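Local coordinates for putative DNA-binding protein (Ralstonia eutropha, PDB 3HWU), which is of unknown function but, as a trimeric PCC (DUF296) domain protein, may bind DNA and may hold a metal at a three-histidine cluster, at residues M17-G22 and C118-T123; G47-A52 and L111-G116; R70-A75 and G94-G99; I81-G86 and P126-R131; I90-T95 and G106-L111. All blocks are in the same frame, centred on the assembly; numbering follows the deposited sequence. Where two conformers were deposited one is given.

Contact 1 of 5, residues M17-G22 and C118-T123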
# COMPACT_ATOMS: atom_id res chain seq x y z
N MSE A 17 -4.19 -11.23 -8.97
CA MSE A 17 -3.18 -12.04 -9.62
C MSE A 17 -2.29 -12.72 -8.56
O MSE A 17 -1.90 -12.08 -7.58
CB MSE A 17 -2.37 -11.13 -10.56
CG MSE A 17 -1.19 -11.74 -11.27
SE MSE A 17 -0.47 -10.54 -12.65
CE MSE A 17 -1.12 -11.60 -13.98
N VAL A 18 -2.00 -14.02 -8.76
CA VAL A 18 -1.08 -14.76 -7.89
C VAL A 18 0.03 -15.32 -8.79
O VAL A 18 -0.18 -16.28 -9.53
CB VAL A 18 -1.73 -15.86 -7.03
CG1 VAL A 18 -0.66 -16.58 -6.17
CG2 VAL A 18 -2.84 -15.30 -6.15
N LEU A 19 1.18 -14.68 -8.74
CA LEU A 19 2.35 -15.09 -9.49
C LEU A 19 3.17 -16.06 -8.65
O LEU A 19 3.06 -16.10 -7.43
CB LEU A 19 3.17 -13.88 -9.94
CG LEU A 19 2.41 -12.84 -10.75
CD1 LEU A 19 3.39 -11.68 -11.14
CD2 LEU A 19 1.80 -13.42 -12.04
N ARG A 20 3.95 -16.88 -9.33
CA ARG A 20 4.60 -18.03 -8.78
C ARG A 20 6.11 -18.00 -9.04
O ARG A 20 6.61 -17.14 -9.75
CB ARG A 20 3.95 -19.28 -9.39
CG ARG A 20 2.46 -19.30 -9.30
CD ARG A 20 2.04 -19.48 -7.87
NE ARG A 20 2.43 -20.80 -7.45
CZ ARG A 20 1.67 -21.87 -7.62
NH1 ARG A 20 0.46 -21.74 -8.16
NH2 ARG A 20 2.12 -23.03 -7.23
N HIS A 21 6.82 -18.93 -8.43
CA HIS A 21 8.27 -19.03 -8.53
C HIS A 21 8.76 -18.79 -9.95
O HIS A 21 8.30 -19.43 -10.91
CB HIS A 21 8.64 -20.46 -8.09
CG HIS A 21 10.10 -20.76 -7.98
ND1 HIS A 21 11.09 -19.81 -7.92
CD2 HIS A 21 10.73 -21.95 -7.81
CE1 HIS A 21 12.27 -20.40 -7.80
NE2 HIS A 21 12.07 -21.69 -7.71
N GLY A 22 9.70 -17.84 -10.08
CA GLY A 22 10.35 -17.53 -11.33
C GLY A 22 9.63 -16.48 -12.17
O GLY A 22 10.21 -16.02 -13.13
N CYS A 118 3.62 -13.96 -5.43
CA CYS A 118 3.35 -12.53 -5.41
C CYS A 118 1.85 -12.35 -5.62
O CYS A 118 1.33 -12.76 -6.67
CB CYS A 118 4.20 -11.79 -6.47
SG CYS A 118 3.84 -10.05 -6.59
N GLU A 119 1.17 -11.74 -4.65
CA GLU A 119 -0.26 -11.44 -4.70
C GLU A 119 -0.40 -9.99 -5.15
O GLU A 119 0.21 -9.12 -4.56
CB GLU A 119 -0.91 -11.60 -3.34
CG GLU A 119 -0.81 -13.01 -2.76
CD GLU A 119 -1.29 -13.14 -1.33
OE1 GLU A 119 -1.82 -12.16 -0.79
OE2 GLU A 119 -1.16 -14.25 -0.78
N ILE A 120 -1.20 -9.75 -6.20
CA ILE A 120 -1.36 -8.41 -6.76
C ILE A 120 -2.84 -8.11 -6.90
O ILE A 120 -3.56 -8.84 -7.62
CB ILE A 120 -0.65 -8.22 -8.13
CG1 ILE A 120 0.79 -8.72 -8.09
CG2 ILE A 120 -0.72 -6.73 -8.53
CD1 ILE A 120 1.45 -8.83 -9.47
N THR A 121 -3.28 -7.00 -6.30
CA THR A 121 -4.68 -6.56 -6.33
C THR A 121 -4.79 -5.41 -7.34
O THR A 121 -4.17 -4.36 -7.11
CB THR A 121 -5.08 -6.08 -4.92
OG1 THR A 121 -4.88 -7.19 -4.04
CG2 THR A 121 -6.50 -5.57 -4.91
N VAL A 122 -5.52 -5.62 -8.44
CA VAL A 122 -5.56 -4.68 -9.56
C VAL A 122 -6.97 -4.08 -9.64
O VAL A 122 -7.98 -4.81 -9.69
CB VAL A 122 -5.24 -5.40 -10.89
CG1 VAL A 122 -5.23 -4.39 -12.06
CG2 VAL A 122 -3.89 -6.16 -10.83
N THR A 123 -7.05 -2.76 -9.60
CA THR A 123 -8.32 -2.01 -9.72
C THR A 123 -8.34 -1.40 -11.12
O THR A 123 -7.50 -0.57 -11.45
CB THR A 123 -8.40 -0.93 -8.68
OG1 THR A 123 -8.24 -1.53 -7.39
CG2 THR A 123 -9.73 -0.19 -8.73
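Met17 and Leu19 pair with Ile120 and Cys118 across two neighbouring antiparallel strands, 14-20 and 117-125, in the large antiparallel sheet of the PCC domain. Four backbone hydrogen bonds make the ladder. Met17 and Ile120 bond both ways, Met17 N to Ile120 O at 2.8 Å and Ile120 N to Met17 O at 2.8 Å. Leu19 and Cys118 do the same, and there the bond from Cys118 N to Leu19 O is the longer at 3.0 Å. Between these two hydrogen-bonded pairs Val18 faces Glu119 as a non-hydrogen-bonded pair, and their CA-H groups lean on Cys118 O and Met17 O.

The apolar contacts lie on the face shared by Met17, Leu19, Cys118 and Ile120, which helix 25-35 covers through Val25, Asn28 and Leu32. Met17, a selenomethionine, in one of its two conformers holds CG anti to its backbone N (chi1 176°) and runs beside Ile120, pointing the same way. Leu19 and Cys118 meet at their CB atoms.

Polar partners belong to the opposite face, where the Glu119 carboxylate reaches Ser80, His91 and Arg131 of the second subunit, which ties this strand pair to the trimer interface. Back on the helix side, Ile120 CD1 touches Leu19 CD1 at 3.8 Å.

Contact 2 of 5, residues G47-A52 and L111-G116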
# COMPACT_ATOMS: atom_id res chain seq x y z
N GLY A 47 4.93 -10.04 -1.80
CA GLY A 47 5.45 -11.37 -2.19
C GLY A 47 6.87 -11.57 -1.74
O GLY A 47 7.34 -10.81 -0.91
N PHE A 48 7.54 -12.58 -2.26
CA PHE A 48 8.93 -12.91 -1.95
C PHE A 48 9.68 -13.01 -3.25
O PHE A 48 9.25 -13.75 -4.14
CB PHE A 48 9.05 -14.23 -1.20
CG PHE A 48 10.45 -14.56 -0.80
CD1 PHE A 48 11.05 -13.87 0.21
CD2 PHE A 48 11.15 -15.49 -1.49
CE1 PHE A 48 12.38 -14.16 0.57
CE2 PHE A 48 12.45 -15.81 -1.15
CZ PHE A 48 13.05 -15.14 -0.16
N MSE A 49 10.75 -12.22 -3.36
CA MSE A 49 11.50 -12.04 -4.62
C MSE A 49 12.90 -12.66 -4.58
O MSE A 49 13.66 -12.40 -3.66
CB MSE A 49 11.64 -10.57 -4.91
CG MSE A 49 10.31 -9.81 -5.01
SE MSE A 49 9.16 -10.47 -6.38
CE MSE A 49 7.52 -10.09 -5.48
N SER A 50 13.25 -13.45 -5.58
CA SER A 50 14.65 -13.84 -5.73
C SER A 50 15.53 -12.65 -6.11
O SER A 50 16.70 -12.58 -5.70
CB SER A 50 14.78 -14.93 -6.77
OG SER A 50 14.18 -14.57 -7.99
N GLU A 51 14.97 -11.71 -6.85
CA GLU A 51 15.69 -10.46 -7.06
C GLU A 51 14.70 -9.35 -7.32
O GLU A 51 13.64 -9.57 -7.89
CB GLU A 51 16.68 -10.57 -8.19
CG GLU A 51 16.09 -11.04 -9.43
CD GLU A 51 17.11 -11.10 -10.56
OE1 GLU A 51 17.34 -10.07 -11.22
OE2 GLU A 51 17.67 -12.19 -10.77
N ALA A 52 15.08 -8.17 -6.85
CA ALA A 52 14.33 -6.95 -7.05
C ALA A 52 15.36 -5.87 -7.36
O ALA A 52 16.26 -5.62 -6.57
CB ALA A 52 13.51 -6.61 -5.82
N LEU A 111 11.63 -7.22 -11.21
CA LEU A 111 11.66 -8.11 -10.07
C LEU A 111 11.08 -9.46 -10.46
O LEU A 111 10.23 -9.55 -11.37
CB LEU A 111 10.95 -7.51 -8.83
CG LEU A 111 9.45 -7.27 -8.89
CD1 LEU A 111 8.93 -6.80 -7.52
CD2 LEU A 111 9.01 -6.25 -9.97
N THR A 112 11.62 -10.48 -9.79
CA THR A 112 11.35 -11.87 -10.09
C THR A 112 10.96 -12.59 -8.80
O THR A 112 11.67 -12.51 -7.80
CB THR A 112 12.58 -12.56 -10.71
OG1 THR A 112 12.97 -11.86 -11.89
CG2 THR A 112 12.29 -14.01 -11.06
N VAL A 113 9.84 -13.32 -8.85
CA VAL A 113 9.37 -14.08 -7.71
C VAL A 113 10.37 -15.19 -7.38
O VAL A 113 10.83 -15.92 -8.29
CB VAL A 113 8.00 -14.71 -7.97
CG1 VAL A 113 7.47 -15.54 -6.81
CG2 VAL A 113 6.96 -13.61 -8.37
N GLY A 114 10.66 -15.34 -6.10
CA GLY A 114 11.57 -16.37 -5.62
C GLY A 114 10.85 -17.60 -5.15
O GLY A 114 9.83 -18.02 -5.72
N THR A 115 11.36 -18.19 -4.09
CA THR A 115 10.70 -19.39 -3.55
C THR A 115 9.49 -18.94 -2.69
O THR A 115 9.51 -18.91 -1.46
CB THR A 115 11.66 -20.25 -2.81
OG1 THR A 115 12.22 -19.47 -1.78
CG2 THR A 115 12.79 -20.78 -3.74
N GLY A 116 8.44 -18.55 -3.39
CA GLY A 116 7.29 -17.91 -2.77
C GLY A 116 6.28 -17.61 -3.85
O GLY A 116 6.20 -18.32 -4.87
O HOH W 1 13.24 -17.33 -8.97
O HOH W 2 14.15 -9.36 -11.99
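Met49 meets Val113 where strand 40-49 hands over to strand 51-58, and a classic beta bulge, with Ser50 and Glu51 both facing Thr112, takes up the one-residue shift in register against strand 103-114. Met49, a selenomethionine, fills the inner side of this corner. Its CB lies 3.5 Å from Thr112 O, and its CG is 4.1 Å from Thr112 O and 4.2 Å from Leu111 CD1; a bend at chi2 (-59°) then carries SE back over the Thr112 carbonyl group. SE also touches Leu111 CD1 at 3.8 Å, and the terminal CE ends against that same methyl. The two side chains are joined there by Val25 of helix 25-35 and by Met74, so this face belongs to the core.

Straight backbone bonds flank the bulge: Gly114 N to Phe48 O at 2.9 Å and Thr112 N to Glu51 O at 2.9 Å. At the bulge itself the bond from Ser50 N to Thr112 O is weak. Gly114 N comes 3.2 Å from Ser50 N, two donors that do not bond.

The outer side is polar. A water linked to Ser50 OG donates to Val113 O, while a second water is bonded to Thr112 OG1. Beyond Gly114 the chain makes an inverse gamma turn centred on Thr115, which places Thr115 N at the edge of the Phe48 ring, in its plane, and Thr115 OG1 3.7 Å from Phe48 CE2.

Contact 3 of 5, residues R70-A75 and G94-G99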
# COMPACT_ATOMS: atom_id res chain seq x y z
N ARG A 70 18.58 -9.35 -3.41
CA ARG A 70 18.31 -10.76 -3.61
C ARG A 70 17.62 -11.41 -2.42
O ARG A 70 17.96 -11.12 -1.28
CB ARG A 70 19.63 -11.55 -3.91
CG ARG A 70 20.37 -10.97 -5.10
CD ARG A 70 21.67 -11.71 -5.33
NE ARG A 70 22.41 -11.17 -6.46
CZ ARG A 70 22.09 -11.42 -7.72
NH1 ARG A 70 21.02 -12.15 -7.99
NH2 ARG A 70 22.83 -10.96 -8.71
N ASN A 71 16.71 -12.33 -2.70
CA ASN A 71 16.04 -13.14 -1.67
C ASN A 71 15.45 -12.26 -0.55
O ASN A 71 15.83 -12.30 0.62
CB ASN A 71 16.96 -14.23 -1.16
CG ASN A 71 17.16 -15.33 -2.20
OD1 ASN A 71 16.33 -15.54 -3.06
ND2 ASN A 71 18.26 -16.05 -2.11
N VAL A 72 14.50 -11.42 -0.97
CA VAL A 72 13.89 -10.41 -0.11
C VAL A 72 12.37 -10.53 -0.07
O VAL A 72 11.72 -10.89 -1.06
CB VAL A 72 14.24 -8.96 -0.52
CG1 VAL A 72 15.69 -8.64 -0.16
CG2 VAL A 72 13.94 -8.69 -1.98
N GLU A 73 11.80 -10.29 1.10
CA GLU A 73 10.34 -10.09 1.21
C GLU A 73 9.99 -8.73 0.64
O GLU A 73 10.67 -7.76 0.91
CB GLU A 73 9.90 -10.17 2.67
CG GLU A 73 9.96 -11.60 3.28
CD GLU A 73 8.88 -12.54 2.79
OE1 GLU A 73 8.15 -12.22 1.84
OE2 GLU A 73 8.74 -13.64 3.39
N MSE A 74 8.96 -8.67 -0.18
CA MSE A 74 8.42 -7.43 -0.66
C MSE A 74 7.23 -7.02 0.20
O MSE A 74 6.15 -7.62 0.16
CB MSE A 74 8.00 -7.53 -2.11
CG MSE A 74 7.59 -6.19 -2.67
SE MSE A 74 7.28 -6.14 -4.53
CE MSE A 74 5.53 -7.14 -4.50
N ALA A 75 7.52 -6.09 1.10
CA ALA A 75 6.55 -5.64 2.09
C ALA A 75 5.37 -4.90 1.47
O ALA A 75 4.26 -4.95 1.96
CB ALA A 75 7.25 -4.76 3.17
N GLY A 94 8.31 -0.20 -4.84
CA GLY A 94 8.27 -1.25 -3.87
C GLY A 94 9.15 -0.99 -2.67
O GLY A 94 10.04 -0.17 -2.72
N THR A 95 8.90 -1.78 -1.63
CA THR A 95 9.61 -1.77 -0.37
C THR A 95 9.97 -3.25 -0.08
O THR A 95 9.07 -4.10 -0.06
CB THR A 95 8.67 -1.26 0.79
OG1 THR A 95 8.10 0.03 0.41
CG2 THR A 95 9.36 -1.19 2.08
N VAL A 96 11.25 -3.55 0.11
CA VAL A 96 11.77 -4.91 0.34
C VAL A 96 12.56 -4.95 1.63
O VAL A 96 13.13 -3.94 2.05
CB VAL A 96 12.61 -5.46 -0.85
CG1 VAL A 96 11.74 -5.61 -2.12
CG2 VAL A 96 13.84 -4.60 -1.15
N THR A 97 12.59 -6.12 2.25
CA THR A 97 13.30 -6.33 3.49
C THR A 97 13.95 -7.72 3.46
O THR A 97 13.47 -8.64 2.77
CB THR A 97 12.36 -6.25 4.72
OG1 THR A 97 11.41 -7.32 4.66
CG2 THR A 97 11.62 -4.90 4.80
N ASP A 98 15.01 -7.88 4.24
CA ASP A 98 15.73 -9.16 4.29
C ASP A 98 15.79 -9.66 5.73
O ASP A 98 14.98 -9.31 6.57
CB ASP A 98 17.14 -9.00 3.70
CG ASP A 98 18.04 -8.11 4.55
OD1 ASP A 98 17.57 -7.57 5.57
OD2 ASP A 98 19.22 -7.91 4.11
N GLY A 99 16.76 -10.53 6.02
CA GLY A 99 16.86 -11.08 7.36
C GLY A 99 17.33 -10.10 8.43
O GLY A 99 17.30 -10.44 9.60
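Residues 72-75 and 94-97, in the arms of a beta hairpin of strands 72-84 and 87-97, run antiparallel with their axes at 141°, Glu73 and Thr97 forming a hydrogen-bonded pair and Met74 and Val96 the non-hydrogen-bonded pair beside it. Glu73 N gives to Thr97 O at 2.9 Å, and Thr97 N returns a bond to Glu73 O at 2.9 Å. The next rung, Ala75 N to Thr95 O, is weak. Glu73 O also takes the CA-H of Val96, 3.1 Å from Val96 CA.

Val72 and Val96 carry the apolar contact on the side of the sheet that bears Met74. Turning about its first torsion (chi1 -73°) places Val72 CG2 between its own backbone N and carbonyl carbon, from where this methyl meets Val96 CB and CG1. The other methyl, CG1, lies against the Thr97 carbonyl and Asp98 CB. Met74, a selenomethionine, touches the hairpin partner with its stem, CG being 3.7 Å from Thr95 O, and then leads its selenium away toward Met49.

On the reverse side Glu73, Thr97 and Ala75 face the second subunit: Thr97 OG1 is hydrogen-bonded to Gly105 O of that subunit, and Met74 O receives His93 ND1 of it. The hairpin end thus forms part of the trimer interface. Beside it, Glu73 CB lies 3.8 Å from Thr97 OG1.

Contact 4 of 5, residues I81-G86 and P126-R131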
# COMPACT_ATOMS: atom_id res chain seq x y z
N ILE A 81 -1.03 0.80 -14.08
CA ILE A 81 -0.98 0.32 -15.48
C ILE A 81 -1.53 1.40 -16.38
O ILE A 81 -2.65 1.90 -16.17
CB ILE A 81 -1.83 -0.94 -15.69
CG1 ILE A 81 -1.36 -2.06 -14.73
CG2 ILE A 81 -1.76 -1.44 -17.13
CD1 ILE A 81 -2.16 -3.41 -14.84
N ALA A 82 -0.75 1.77 -17.39
CA ALA A 82 -1.17 2.66 -18.44
C ALA A 82 -0.41 2.25 -19.71
O ALA A 82 0.08 1.13 -19.80
CB ALA A 82 -1.00 4.14 -18.06
N TRP A 83 -0.39 3.14 -20.70
CA TRP A 83 0.13 2.83 -22.03
C TRP A 83 1.09 3.91 -22.50
O TRP A 83 0.98 5.05 -22.10
CB TRP A 83 -1.03 2.66 -23.02
CG TRP A 83 -1.93 1.56 -22.58
CD1 TRP A 83 -2.94 1.66 -21.66
CD2 TRP A 83 -1.84 0.17 -22.94
NE1 TRP A 83 -3.46 0.43 -21.44
CE2 TRP A 83 -2.83 -0.50 -22.22
CE3 TRP A 83 -1.06 -0.54 -23.85
CZ2 TRP A 83 -3.05 -1.86 -22.35
CZ3 TRP A 83 -1.29 -1.89 -23.98
CH2 TRP A 83 -2.28 -2.54 -23.25
N LYS A 84 2.04 3.52 -23.34
CA LYS A 84 2.88 4.50 -23.99
C LYS A 84 3.30 3.92 -25.34
O LYS A 84 3.84 2.82 -25.43
CB LYS A 84 4.10 4.85 -23.12
CG LYS A 84 4.97 5.94 -23.77
CD LYS A 84 5.96 6.52 -22.82
CE LYS A 84 6.85 7.61 -23.53
NZ LYS A 84 8.06 8.03 -22.75
N GLU A 85 2.99 4.67 -26.39
CA GLU A 85 3.35 4.24 -27.76
C GLU A 85 2.82 2.86 -28.06
O GLU A 85 3.50 2.01 -28.66
CB GLU A 85 4.87 4.32 -27.93
CG GLU A 85 5.29 5.76 -28.00
CD GLU A 85 6.71 6.01 -27.59
OE1 GLU A 85 7.54 5.05 -27.51
OE2 GLU A 85 7.00 7.21 -27.36
N GLY A 86 1.60 2.62 -27.60
CA GLY A 86 0.91 1.38 -27.87
C GLY A 86 1.25 0.17 -27.03
O GLY A 86 0.69 -0.92 -27.24
N PRO A 126 -12.20 2.37 -16.62
CA PRO A 126 -12.65 2.30 -18.02
C PRO A 126 -11.92 3.18 -19.01
O PRO A 126 -12.01 2.93 -20.22
CB PRO A 126 -14.14 2.70 -17.93
CG PRO A 126 -14.21 3.57 -16.74
CD PRO A 126 -13.21 2.97 -15.74
N GLN A 127 -11.19 4.17 -18.51
CA GLN A 127 -10.50 5.14 -19.35
C GLN A 127 -9.12 4.66 -19.80
O GLN A 127 -8.28 4.29 -18.99
CB GLN A 127 -10.30 6.45 -18.56
CG GLN A 127 -11.58 7.11 -18.00
CD GLN A 127 -11.88 6.74 -16.58
OE1 GLN A 127 -11.55 5.66 -16.11
NE2 GLN A 127 -12.55 7.66 -15.86
N ARG A 128 -8.87 4.69 -21.11
CA ARG A 128 -7.58 4.38 -21.67
C ARG A 128 -6.65 5.56 -21.40
O ARG A 128 -6.89 6.67 -21.89
CB ARG A 128 -7.72 4.07 -23.19
CG ARG A 128 -6.42 3.89 -23.99
CD ARG A 128 -5.78 2.56 -23.83
NE ARG A 128 -4.59 2.62 -24.70
CZ ARG A 128 -3.94 1.58 -25.17
NH1 ARG A 128 -4.34 0.37 -24.91
NH2 ARG A 128 -2.86 1.78 -25.95
N LEU A 129 -5.56 5.31 -20.65
CA LEU A 129 -4.64 6.38 -20.28
C LEU A 129 -3.25 6.14 -20.85
O LEU A 129 -2.74 5.01 -20.81
CB LEU A 129 -4.54 6.53 -18.76
CG LEU A 129 -5.81 6.81 -17.97
CD1 LEU A 129 -5.45 6.94 -16.45
CD2 LEU A 129 -6.57 8.00 -18.52
N ASP A 130 -2.63 7.19 -21.39
CA ASP A 130 -1.22 7.13 -21.76
C ASP A 130 -0.37 7.93 -20.77
O ASP A 130 -0.86 8.81 -20.06
CB ASP A 130 -0.96 7.63 -23.18
CG ASP A 130 -1.35 6.62 -24.24
OD1 ASP A 130 -2.55 6.19 -24.20
OD2 ASP A 130 -0.46 6.26 -25.06
N ARG A 131 0.89 7.55 -20.71
CA ARG A 131 1.91 8.32 -20.05
C ARG A 131 2.61 9.14 -21.10
O ARG A 131 2.72 8.72 -22.28
CB ARG A 131 2.96 7.40 -19.44
CG ARG A 131 2.49 6.51 -18.42
CD ARG A 131 3.66 5.91 -17.48
NE ARG A 131 3.08 4.77 -16.86
CZ ARG A 131 2.35 4.83 -15.74
NH1 ARG A 131 2.28 5.93 -15.02
NH2 ARG A 131 1.69 3.76 -15.36
O HOH W 3 1.54 7.07 -26.13
O HOH W 4 -0.66 4.09 -26.46
O HOH W 5 -2.14 -0.56 -27.40
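A cation-pi stack between Arg128 and Trp83, backed by a single backbone bridge, fastens the loop that follows strand 117-125 to the end of strand 72-84, where the chain leaves the sheet for the C-terminal hairpin. The bridge pairs Trp83 with Asp130: Arg131 N bonds to Trp83 O at 2.9 Å and 159°, whereas the other bond, Trp83 N to Leu129 O, is weak.

Arg128 comes across one face of the indole at about a right angle to the Trp83 side chain. A bend at chi2 (78°) turns its guanidinium over the ring, with the planes 10° apart and CZ 3.4 Å from the centroid of the five-membered ring. NH1 sits over the fused bond, 3.2 Å from Trp83 CD2, and CD adds a CH-pi contact. At the indole edge, in plane, lies Leu129 O, and Trp83 NE1 is bonded to Ile38 O, which fixes the rotation of the ring under the arginine.

Waters fill in between the loop and the turn at Glu85-Gly86. Arg128 NH2 donates to two of them, one of which also accepts from Gly86 N while the other donates to Gly86 O; water links to Asp130 OD2 are doubtful. Ala82 CB meets one face of the Arg131 guanidinium, which is held by Ser80 and Ser89 and forms a salt bridge with Glu119 of the third subunit. The two arginines therefore differ in role: the exposed Arg128 probably keeps its charge solvated by water while gaining from the indole face, and the buried Arg131 probably has its charge balanced by that glutamate across the subunit boundary.

Contact 5 of 5, residues I90-T95 and G106-L111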
# COMPACT_ATOMS: atom_id res chain seq x y z
N ILE A 90 4.07 0.15 -17.21
CA ILE A 90 3.85 -0.12 -15.78
C ILE A 90 4.74 0.85 -14.99
O ILE A 90 5.93 1.01 -15.25
CB ILE A 90 4.20 -1.59 -15.42
CG1 ILE A 90 3.52 -2.62 -16.29
CG2 ILE A 90 3.88 -1.91 -13.97
CD1 ILE A 90 2.02 -2.54 -16.35
N HIS A 91 4.17 1.48 -13.98
CA HIS A 91 4.88 2.38 -13.08
C HIS A 91 4.69 1.79 -11.71
O HIS A 91 3.57 1.77 -11.18
CB HIS A 91 4.28 3.78 -13.13
CG HIS A 91 4.97 4.76 -12.27
ND1 HIS A 91 4.42 5.97 -11.89
CD2 HIS A 91 6.20 4.71 -11.70
CE1 HIS A 91 5.30 6.63 -11.16
NE2 HIS A 91 6.39 5.88 -11.04
N ALA A 92 5.76 1.27 -11.12
CA ALA A 92 5.64 0.57 -9.87
C ALA A 92 6.78 0.99 -8.92
O ALA A 92 7.94 1.12 -9.34
CB ALA A 92 5.68 -0.97 -10.06
N HIS A 93 6.44 1.09 -7.65
CA HIS A 93 7.40 1.26 -6.56
C HIS A 93 7.27 0.06 -5.63
O HIS A 93 6.20 -0.57 -5.53
CB HIS A 93 7.16 2.56 -5.79
CG HIS A 93 7.44 3.82 -6.56
ND1 HIS A 93 7.43 5.05 -5.96
CD2 HIS A 93 7.74 4.05 -7.86
CE1 HIS A 93 7.78 5.97 -6.84
NE2 HIS A 93 8.00 5.38 -8.00
N GLY A 94 8.31 -0.20 -4.84
CA GLY A 94 8.27 -1.25 -3.87
C GLY A 94 9.15 -0.99 -2.67
O GLY A 94 10.04 -0.17 -2.72
N THR A 95 8.90 -1.78 -1.63
CA THR A 95 9.61 -1.77 -0.37
C THR A 95 9.97 -3.25 -0.08
O THR A 95 9.07 -4.10 -0.06
CB THR A 95 8.67 -1.26 0.79
OG1 THR A 95 8.10 0.03 0.41
CG2 THR A 95 9.36 -1.19 2.08
N GLY A 106 12.10 1.78 -3.60
CA GLY A 106 11.90 2.91 -4.48
C GLY A 106 11.27 2.50 -5.78
O GLY A 106 10.36 1.64 -5.81
N HIS A 107 11.70 3.15 -6.85
CA HIS A 107 11.19 2.89 -8.20
C HIS A 107 11.70 1.55 -8.72
O HIS A 107 12.91 1.35 -8.81
CB HIS A 107 11.67 4.04 -9.11
CG HIS A 107 11.31 3.91 -10.54
ND1 HIS A 107 10.35 4.69 -11.14
CD2 HIS A 107 11.83 3.13 -11.52
CE1 HIS A 107 10.24 4.35 -12.41
NE2 HIS A 107 11.12 3.39 -12.66
N LEU A 108 10.78 0.66 -9.08
CA LEU A 108 11.13 -0.65 -9.58
C LEU A 108 11.50 -0.62 -11.06
O LEU A 108 10.75 -0.10 -11.90
CB LEU A 108 9.97 -1.65 -9.37
CG LEU A 108 9.82 -2.17 -7.95
CD1 LEU A 108 8.40 -2.73 -7.74
CD2 LEU A 108 10.90 -3.28 -7.65
N LEU A 109 12.63 -1.25 -11.37
CA LEU A 109 13.00 -1.55 -12.77
C LEU A 109 12.62 -2.95 -13.14
O LEU A 109 12.32 -3.22 -14.29
CB LEU A 109 14.49 -1.33 -12.97
CG LEU A 109 14.98 0.11 -12.72
CD1 LEU A 109 16.51 0.19 -12.87
CD2 LEU A 109 14.28 1.11 -13.64
N GLY A 110 12.63 -3.89 -12.22
CA GLY A 110 12.25 -5.28 -12.51
C GLY A 110 12.35 -6.11 -11.24
O GLY A 110 13.02 -5.71 -10.28
N LEU A 111 11.63 -7.22 -11.21
CA LEU A 111 11.66 -8.11 -10.07
C LEU A 111 11.08 -9.46 -10.46
O LEU A 111 10.23 -9.55 -11.37
CB LEU A 111 10.95 -7.51 -8.83
CG LEU A 111 9.45 -7.27 -8.89
CD1 LEU A 111 8.93 -6.80 -7.52
CD2 LEU A 111 9.01 -6.25 -9.97
O HOH W 6 8.23 1.20 -12.55
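His93 and His107 pair across a beta hairpin of strands 87-97 and 103-114, and with His91 they form an aromatic cluster whose nitrogens face a common point, a pattern consistent with a vacant metal site, though none is confirmed.

His91 and His107 both extend CG anti to the backbone N (chi1 -178° in His91), while His93 swings CG beside its N (chi1 -68°). These choices bring three rings from two strands rim to rim, none lying over the face of another. The His93 and His107 planes stand at 60°, with His93 NE2 4.0 Å from His107 ND1; His91 NE2 comes within 4.1 Å of the same ND1. The far nitrogens are engaged by the third subunit: His91 ND1 bonds to its Glu119 and His93 ND1 to its Met74 O, so the neighbour orients two of the rings. Phe64 of the same chain stacks on His107.

The backbone ladder holds the histidine strands together. Gly94 and Gly106 bond both ways, and Leu108 N bonds to Ala92 O at 2.9 Å. A water accepts from Ala92 N and donates to Leu108 O, standing in for a second direct bond in this pair.

On the side turned from the rings, the CD1 methyl of Leu108 rests 3.7 Å from His93 C and 4.0 Å from Ala92 CB.

Overall arrangement
From the N terminus, contact 1 joins strand 14-20 to strand 117-125 and closes the longest loop, which takes in contacts 2, 3 and 5. Contact 2 follows, where strands 40-49 and 51-58 meet strand 103-114; contacts 3 and 5 fall within its span. Contact 3 pairs 72-84 with 87-97, and contact 5 begins where it ends, sharing Gly94 and Thr95, then carries the sheet on to 103-114. Contact 4 crosses contacts 1, 2 and 3 along the chain, encloses contact 5, and ties the far end of 72-84 to the loop after 117-125. Arg131 of contact 4 touches His91 of contact 5.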